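Local coordinates for protein 4-hydroxy-tetrahydrodipicolinate synthase (Methanocaldococcus jannaschii DSM 2661, PDB 2YXG) that probably catalyses the condensation of pyruvate with aspartate beta-semialdehyde through a Schiff base, a step of lysine biosynthesis, and forms a homotetramer, at residues K57-E60 / K61-V65; S171-I174 / H175-I179; E214-N217 / Y218-G222. One frame throughout, in Å; residues are numbered along the deposited sequence.

Contact 1: K57-E60 / K61-V65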
loop_
_atom_site.group_PDB
_atom_site.type_symbol
_atom_site.label_atom_id
_atom_site.label_comp_id
_atom_site.label_asym_id
_atom_site.label_seq_id
_atom_site.Cartn_x
_atom_site.Cartn_y
_atom_site.Cartn_z
ATOM N N LYS A 57 23.543 27.724 12.503
ATOM C CA LYS A 57 24.436 28.565 11.744
ATOM C C LYS A 57 23.972 28.576 10.318
ATOM O O LYS A 57 24.113 29.586 9.658
ATOM C CB LYS A 57 25.877 28.046 11.774
ATOM C CG LYS A 57 26.673 28.218 13.052
ATOM C CD LYS A 57 26.980 29.695 13.306
ATOM C CE LYS A 57 28.419 30.101 12.904
ATOM N NZ LYS A 57 28.677 31.542 13.375
ATOM N N VAL A 58 23.466 27.440 9.802
ATOM C CA VAL A 58 22.965 27.476 8.398
ATOM C C VAL A 58 21.796 28.445 8.248
ATOM O O VAL A 58 21.817 29.239 7.340
ATOM C CB VAL A 58 22.596 26.105 7.776
ATOM C CG1 VAL A 58 21.923 26.336 6.406
ATOM C CG2 VAL A 58 23.835 25.228 7.614
ATOM N N ILE A 59 20.786 28.377 9.110
ATOM C CA ILE A 59 19.660 29.333 9.042
ATOM C C ILE A 59 20.145 30.798 9.120
ATOM O O ILE A 59 19.749 31.670 8.310
ATOM C CB ILE A 59 18.555 29.015 10.096
ATOM C CG1 ILE A 59 17.808 27.725 9.729
ATOM C CG2 ILE A 59 17.512 30.165 10.171
ATOM C CD1 ILE A 59 17.008 27.108 10.872
ATOM N N GLU A 60 21.038 31.051 10.079
ATOM C CA GLU A 60 21.694 32.344 10.290
ATOM C C GLU A 60 22.349 32.811 8.999
ATOM O O GLU A 60 22.144 33.952 8.570
ATOM C CB GLU A 60 22.762 32.181 11.383
ATOM C CG GLU A 60 22.955 33.424 12.277
ATOM C CD GLU A 60 24.404 33.626 12.757
ATOM O OE1 GLU A 60 25.354 32.991 12.203
ATOM O OE2 GLU A 60 24.599 34.433 13.691
ATOM N N LYS A 61 23.127 31.930 8.352
ATOM C CA LYS A 61 23.799 32.345 7.117
ATOM C C LYS A 61 22.756 32.712 6.036
ATOM O O LYS A 61 22.871 33.742 5.324
ATOM C CB LYS A 61 24.784 31.289 6.650
ATOM C CG LYS A 61 25.505 31.636 5.324
ATOM C CD LYS A 61 26.739 32.559 5.598
ATOM C CE LYS A 61 27.255 33.224 4.303
ATOM N NZ LYS A 61 28.525 33.977 4.540
ATOM N N VAL A 62 21.684 31.918 5.972
ATOM C CA VAL A 62 20.650 32.167 4.953
ATOM C C VAL A 62 19.918 33.532 5.159
ATOM O O VAL A 62 19.727 34.311 4.198
ATOM C CB VAL A 62 19.645 30.985 4.877
ATOM C CG1 VAL A 62 18.549 31.281 3.852
ATOM C CG2 VAL A 62 20.403 29.714 4.457
ATOM N N VAL A 63 19.478 33.772 6.390
ATOM C CA VAL A 63 18.853 35.073 6.754
ATOM C C VAL A 63 19.759 36.243 6.342
ATOM O O VAL A 63 19.298 37.145 5.643
ATOM C CB VAL A 63 18.507 35.152 8.259
ATOM C CG1 VAL A 63 18.160 36.602 8.704
ATOM C CG2 VAL A 63 17.384 34.219 8.592
ATOM N N ASP A 64 21.039 36.163 6.726
ATOM C CA ASP A 64 22.026 37.241 6.532
ATOM C C ASP A 64 22.288 37.496 5.025
ATOM O O ASP A 64 22.314 38.653 4.554
ATOM C CB ASP A 64 23.362 36.912 7.281
ATOM C CG ASP A 64 23.240 36.937 8.886
ATOM O OD1 ASP A 64 22.163 37.194 9.505
ATOM O OD2 ASP A 64 24.286 36.700 9.566
ATOM N N VAL A 65 22.510 36.413 4.269
ATOM C CA VAL A 65 22.811 36.551 2.875
ATOM C C VAL A 65 21.579 37.042 2.164
ATOM O O VAL A 65 21.650 37.963 1.351
ATOM C CB VAL A 65 23.221 35.206 2.231
ATOM C CG1 VAL A 65 23.202 35.339 0.656
ATOM C CG2 VAL A 65 24.569 34.718 2.793
#
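K57, V58, I59 and E60 each accept, through the backbone O, the N-H of the residue four places on in helix 52-66 (K61, V62, V63 and D64), the straightest bond being V63 N to I59 O at 2.9 Å with an N-H...O angle of 177°. Along one flank, V58 CG1 meets V62 CG2 at 4.2 Å, the two side chains crossing obliquely. V62 holds CG1 anti to its backbone N (chi1 178°), which turns CG2 back along the helix to within 3.2 Å of V58 O. The next pair repeats the pattern more loosely: I59 CG2 comes to 4.4 Å from V63 CG2, and V63 CG2 also lies against I59 O. On another side of the helix the groups are polar. K57 bends at its second torsion and its NZ forms a long salt bridge of 3.8 Å with E60 OE1. That same oxygen is 4.7 Å from D64 OD2, a proximity of like charges which the lysine may partly offset. K61 sends its chain off toward helix 20-32, where it touches F20 and L23 and makes a weak, long ion pair with E24. This is the helix of the beta-alpha-beta unit 37-40, 52-66, 71-75 of the TIM barrel: I59 packs on A74 and V62 and V63 on V72 of strand 71-75, I27 of helix 20-32 also touches V62, and V94 of helix 81-94 meets I59 and E60.

Contact 2: S171-I174 / H175-I179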
loop_
_atom_site.group_PDB
_atom_site.type_symbol
_atom_site.label_atom_id
_atom_site.label_comp_id
_atom_site.label_asym_id
_atom_site.label_seq_id
_atom_site.Cartn_x
_atom_site.Cartn_y
_atom_site.Cartn_z
ATOM N N SER A 171 -7.718 18.825 -2.915
ATOM C CA SER A 171 -8.931 19.587 -3.066
ATOM C C SER A 171 -9.742 19.684 -1.809
ATOM O O SER A 171 -10.461 20.633 -1.639
ATOM C CB SER A 171 -9.750 19.320 -4.346
ATOM O OG SER A 171 -9.719 18.022 -4.746
ATOM N N GLU A 172 -9.584 18.727 -0.906
ATOM C CA GLU A 172 -10.180 18.823 0.431
ATOM C C GLU A 172 -9.610 19.989 1.206
ATOM O O GLU A 172 -10.375 20.694 1.866
ATOM C CB GLU A 172 -10.058 17.507 1.206
ATOM C CG GLU A 172 -10.688 16.342 0.363
ATOM C CD GLU A 172 -10.247 14.897 0.703
ATOM O OE1 GLU A 172 -9.509 14.630 1.711
ATOM O OE2 GLU A 172 -10.659 14.001 -0.086
ATOM N N LEU A 173 -8.299 20.202 1.128
ATOM C CA LEU A 173 -7.673 21.387 1.715
ATOM C C LEU A 173 -8.164 22.683 1.064
ATOM O O LEU A 173 -8.461 23.660 1.772
ATOM C CB LEU A 173 -6.139 21.340 1.669
ATOM C CG LEU A 173 -5.449 20.250 2.534
ATOM C CD1 LEU A 173 -4.025 20.021 2.093
ATOM C CD2 LEU A 173 -5.498 20.592 4.026
ATOM N N ILE A 174 -8.255 22.715 -0.263
ATOM C CA ILE A 174 -8.617 23.961 -0.890
ATOM C C ILE A 174 -10.061 24.256 -0.499
ATOM O O ILE A 174 -10.385 25.374 -0.147
ATOM C CB ILE A 174 -8.410 23.947 -2.435
ATOM C CG1 ILE A 174 -6.921 23.742 -2.786
ATOM C CG2 ILE A 174 -8.907 25.248 -3.097
ATOM C CD1 ILE A 174 -6.080 24.906 -2.429
ATOM N N HIS A 175 -10.891 23.213 -0.535
ATOM C CA HIS A 175 -12.312 23.317 -0.277
ATOM C C HIS A 175 -12.603 23.743 1.174
ATOM O O HIS A 175 -13.408 24.642 1.341
ATOM C CB HIS A 175 -13.004 21.981 -0.608
ATOM C CG HIS A 175 -14.490 21.967 -0.360
ATOM N ND1 HIS A 175 -15.402 22.599 -1.194
ATOM C CD2 HIS A 175 -15.222 21.349 0.595
ATOM C CE1 HIS A 175 -16.623 22.395 -0.742
ATOM N NE2 HIS A 175 -16.543 21.641 0.344
ATOM N N ASP A 176 -11.929 23.135 2.175
ATOM C CA ASP A 176 -12.273 23.205 3.645
ATOM C C ASP A 176 -11.369 24.055 4.540
ATOM O O ASP A 176 -11.841 24.769 5.441
ATOM C CB ASP A 176 -12.228 21.815 4.321
ATOM C CG ASP A 176 -13.252 20.848 3.779
ATOM O OD1 ASP A 176 -14.021 21.178 2.847
ATOM O OD2 ASP A 176 -13.294 19.700 4.289
ATOM N N ALA A 177 -10.064 23.877 4.346
ATOM C CA ALA A 177 -8.929 24.492 5.092
ATOM C C ALA A 177 -8.892 25.999 5.401
ATOM O O ALA A 177 -8.693 26.402 6.575
ATOM C CB ALA A 177 -7.669 24.144 4.376
ATOM N N LYS A 178 -9.049 26.820 4.355
ATOM C CA LYS A 178 -8.526 28.158 4.369
ATOM C C LYS A 178 -7.108 28.077 4.948
ATOM O O LYS A 178 -6.820 28.542 6.075
ATOM C CB LYS A 178 -9.387 29.126 5.180
ATOM C CG LYS A 178 -10.910 28.954 5.071
ATOM C CD LYS A 178 -11.522 29.219 6.461
ATOM C CE LYS A 178 -10.984 28.223 7.518
ATOM N NZ LYS A 178 -11.624 26.882 7.429
ATOM N N ILE A 179 -6.249 27.381 4.205
ATOM C CA ILE A 179 -4.825 27.592 4.261
ATOM C C ILE A 179 -4.423 27.637 2.806
ATOM O O ILE A 179 -5.115 27.093 1.955
ATOM C CB ILE A 179 -4.050 26.430 4.974
ATOM C CG1 ILE A 179 -4.755 25.099 4.782
ATOM C CG2 ILE A 179 -3.915 26.677 6.451
ATOM C CD1 ILE A 179 -4.501 24.442 3.506
HETATM O O HOH W 1 -7.600 26.247 1.391
HETATM O O HOH W 2 -10.778 26.470 2.579
#
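L173 and I179 make a local apolar contact at the C-terminal end of helix 168-177, where the chain leaves the helix for strand 180-183. Two methyl groups reach L173. I179, already past the helix, extends CD1 to 4.0 Å from L173 CB and equally near its CD2; the CB of A177, one turn on from the leucine, is a looser neighbour whose modelled position is doubtful. I179 gets there with CG1 lodged between its backbone N and carbonyl carbon (chi1 31°) and a bend at the second torsion, which brings CD1 over the leucine's CB and CD2. H175 N still bonds to S171 O, at 2.8 Å, and D176 N to E172 O, both i to i+4, but the helix already widens into a pi-type turn at 175-177. K178 leaves the helix with a positive phi of 44°. In this beta-alpha-beta unit of the TIM barrel, strand 157-162 leads into the helix and strand 180-183 follows it; L173 rests on V181 and E162, and on P144 and V147 of helix 144-153. Waters sit at the end of the helix: one donates to I174 O at 3.0 Å, while another lies 2.7 Å from I179 O and probably shares its protons among several acceptors. K178 curls back over the end of the helix, its NZ donating to D176 O at 2.9 Å in the carbonyl plane and, weakly, to A177 O. The carboxylate of E172 instead leaves the chain, OE2 making a salt bridge with K239 of the second subunit, whose Y232 packs on S171, I174 and H175.

Contact 3: E214-N217 / Y218-G222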
loop_
_atom_site.group_PDB
_atom_site.type_symbol
_atom_site.label_atom_id
_atom_site.label_comp_id
_atom_site.label_asym_id
_atom_site.label_seq_id
_atom_site.Cartn_x
_atom_site.Cartn_y
_atom_site.Cartn_z
ATOM N N GLU A 214 9.193 30.382 -14.065
ATOM C CA GLU A 214 8.343 30.817 -15.127
ATOM C C GLU A 214 7.198 29.817 -15.388
ATOM O O GLU A 214 6.066 30.249 -15.662
ATOM C CB GLU A 214 9.155 31.275 -16.338
ATOM C CG GLU A 214 9.558 30.258 -17.315
ATOM C CD GLU A 214 10.089 30.938 -18.649
ATOM O OE1 GLU A 214 11.178 31.645 -18.578
ATOM O OE2 GLU A 214 9.392 30.769 -19.727
ATOM N N MET A 215 7.442 28.511 -15.175
ATOM C CA MET A 215 6.359 27.529 -15.364
ATOM C C MET A 215 5.253 27.812 -14.336
ATOM O O MET A 215 4.077 27.821 -14.661
ATOM C CB MET A 215 6.858 26.092 -15.134
ATOM C CG MET A 215 5.761 25.009 -15.349
ATOM S SD MET A 215 6.300 23.430 -14.684
ATOM C CE MET A 215 5.903 23.725 -12.942
ATOM N N VAL A 216 5.669 28.052 -13.093
ATOM C CA VAL A 216 4.777 28.368 -12.007
ATOM C C VAL A 216 3.980 29.662 -12.218
ATOM O O VAL A 216 2.786 29.681 -12.040
ATOM C CB VAL A 216 5.563 28.305 -10.639
ATOM C CG1 VAL A 216 4.722 28.780 -9.478
ATOM C CG2 VAL A 216 5.929 26.845 -10.363
ATOM N N ASN A 217 4.648 30.732 -12.635
ATOM C CA ASN A 217 3.947 31.985 -12.993
ATOM C C ASN A 217 2.927 31.761 -14.101
ATOM O O ASN A 217 1.829 32.331 -14.042
ATOM C CB ASN A 217 4.929 33.079 -13.397
ATOM C CG ASN A 217 5.652 33.686 -12.201
ATOM O OD1 ASN A 217 5.171 33.628 -11.068
ATOM N ND2 ASN A 217 6.811 34.276 -12.454
ATOM N N TYR A 218 3.254 30.928 -15.104
ATOM C CA TYR A 218 2.222 30.617 -16.141
ATOM C C TYR A 218 1.019 29.892 -15.535
ATOM O O TYR A 218 -0.129 30.229 -15.829
ATOM C CB TYR A 218 2.760 29.751 -17.298
ATOM C CG TYR A 218 3.633 30.469 -18.271
ATOM C CD1 TYR A 218 3.254 31.708 -18.805
ATOM C CD2 TYR A 218 4.850 29.896 -18.685
ATOM C CE1 TYR A 218 4.087 32.378 -19.707
ATOM C CE2 TYR A 218 5.682 30.543 -19.599
ATOM C CZ TYR A 218 5.313 31.773 -20.113
ATOM O OH TYR A 218 6.165 32.403 -21.050
ATOM N N ALA A 219 1.292 28.863 -14.727
ATOM C CA ALA A 219 0.226 28.115 -14.086
ATOM C C ALA A 219 -0.571 29.017 -13.129
ATOM O O ALA A 219 -1.798 28.890 -13.062
ATOM C CB ALA A 219 0.777 26.865 -13.360
ATOM N N LEU A 220 0.128 29.891 -12.394
ATOM C CA LEU A 220 -0.511 30.902 -11.553
ATOM C C LEU A 220 -1.411 31.858 -12.329
ATOM O O LEU A 220 -2.513 32.133 -11.866
ATOM C CB LEU A 220 0.500 31.700 -10.725
ATOM C CG LEU A 220 1.050 30.916 -9.524
ATOM C CD1 LEU A 220 2.264 31.670 -8.916
ATOM C CD2 LEU A 220 -0.063 30.635 -8.455
ATOM N N GLU A 221 -0.966 32.340 -13.498
ATOM C CA GLU A 221 -1.805 33.247 -14.282
ATOM C C GLU A 221 -2.901 32.504 -15.059
ATOM O O GLU A 221 -3.858 33.098 -15.524
ATOM C CB GLU A 221 -0.969 34.165 -15.175
ATOM C CG GLU A 221 -0.360 33.491 -16.386
ATOM C CD GLU A 221 0.567 34.413 -17.164
ATOM O OE1 GLU A 221 1.271 35.234 -16.509
ATOM O OE2 GLU A 221 0.589 34.329 -18.420
ATOM N N GLY A 222 -2.786 31.188 -15.157
ATOM C CA GLY A 222 -3.866 30.379 -15.721
ATOM C C GLY A 222 -3.566 30.050 -17.159
ATOM O O GLY A 222 -4.460 29.710 -17.918
HETATM O O HOH W 3 1.473 34.870 -13.134
#
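Y218 lies beside E214, one turn earlier on helix 209-221, and its side chain traces the glutamate from backbone to carboxylate. Y218 CB sits over the preceding turn, 3.5 Å from M215 O. The ring then swings back along the helix, CG being anti to the carbonyl carbon (chi1 -75°): CG and then CD2 come over E214 O, Y218 CD2 at 3.3 Å from this acceptor, which also takes the bond from Y218 N. Further out, CE2 reaches E214 OE2 at 3.7 Å, and OH ends 3.9 Å from that same oxygen. The two side chains point the same way, with carboxylate and ring planes 74° apart; E214 keeps CG between its backbone N and carbonyl carbon (chi1 87°) and runs extended from there. On the other side, E221 OE2 lies in the ring plane at its edge. Replacing the tyrosine by an alanine would probably leave the E214 carboxylate without its aromatic neighbour, its chain freer to turn. The helix ends in a Schellman motif: G222, with positive phi, is the C-prime residue, its N bonding to Y218 O at 2.9 Å and weakly to A219 O, while D223 N returns to Y218 O. A side chain at these backbone angles would press on the carbonyl O of E221. V216 and L220 run side by side on another flank, V216 CG1 to L220 CD1 at 3.8 Å, both against I193 of helix 189-194. N217 O is gripped twice, by E221 N at 2.8 Å and by a water that also donates weakly to E221 OE1. Helix 224-240 lies against E214 and M215 through I230, and against Y218 through K226.

All three are local contacts along, or at the end of, outer helices of one TIM barrel, and they come in series along the chain: contact 1 on helix 52-66, contact 2 on 168-177, contact 3 on 209-221. Contacts 1 and 2 lie on opposite sides of the chain's centre, their centres about 33 Å apart; contact 3 is about 29 Å from contact 1 and about 21 Å from contact 2, centre to centre, and none touches another. The helices of contacts 1 and 2 connect neighbouring strands of the eight-stranded parallel sheet, whereas that of contact 3 follows the last strand, 199-202, and leads into helix 224-240. Of contacts 1 and 2, only the latter meets another subunit, so it joins barrel packing to tetramer assembly.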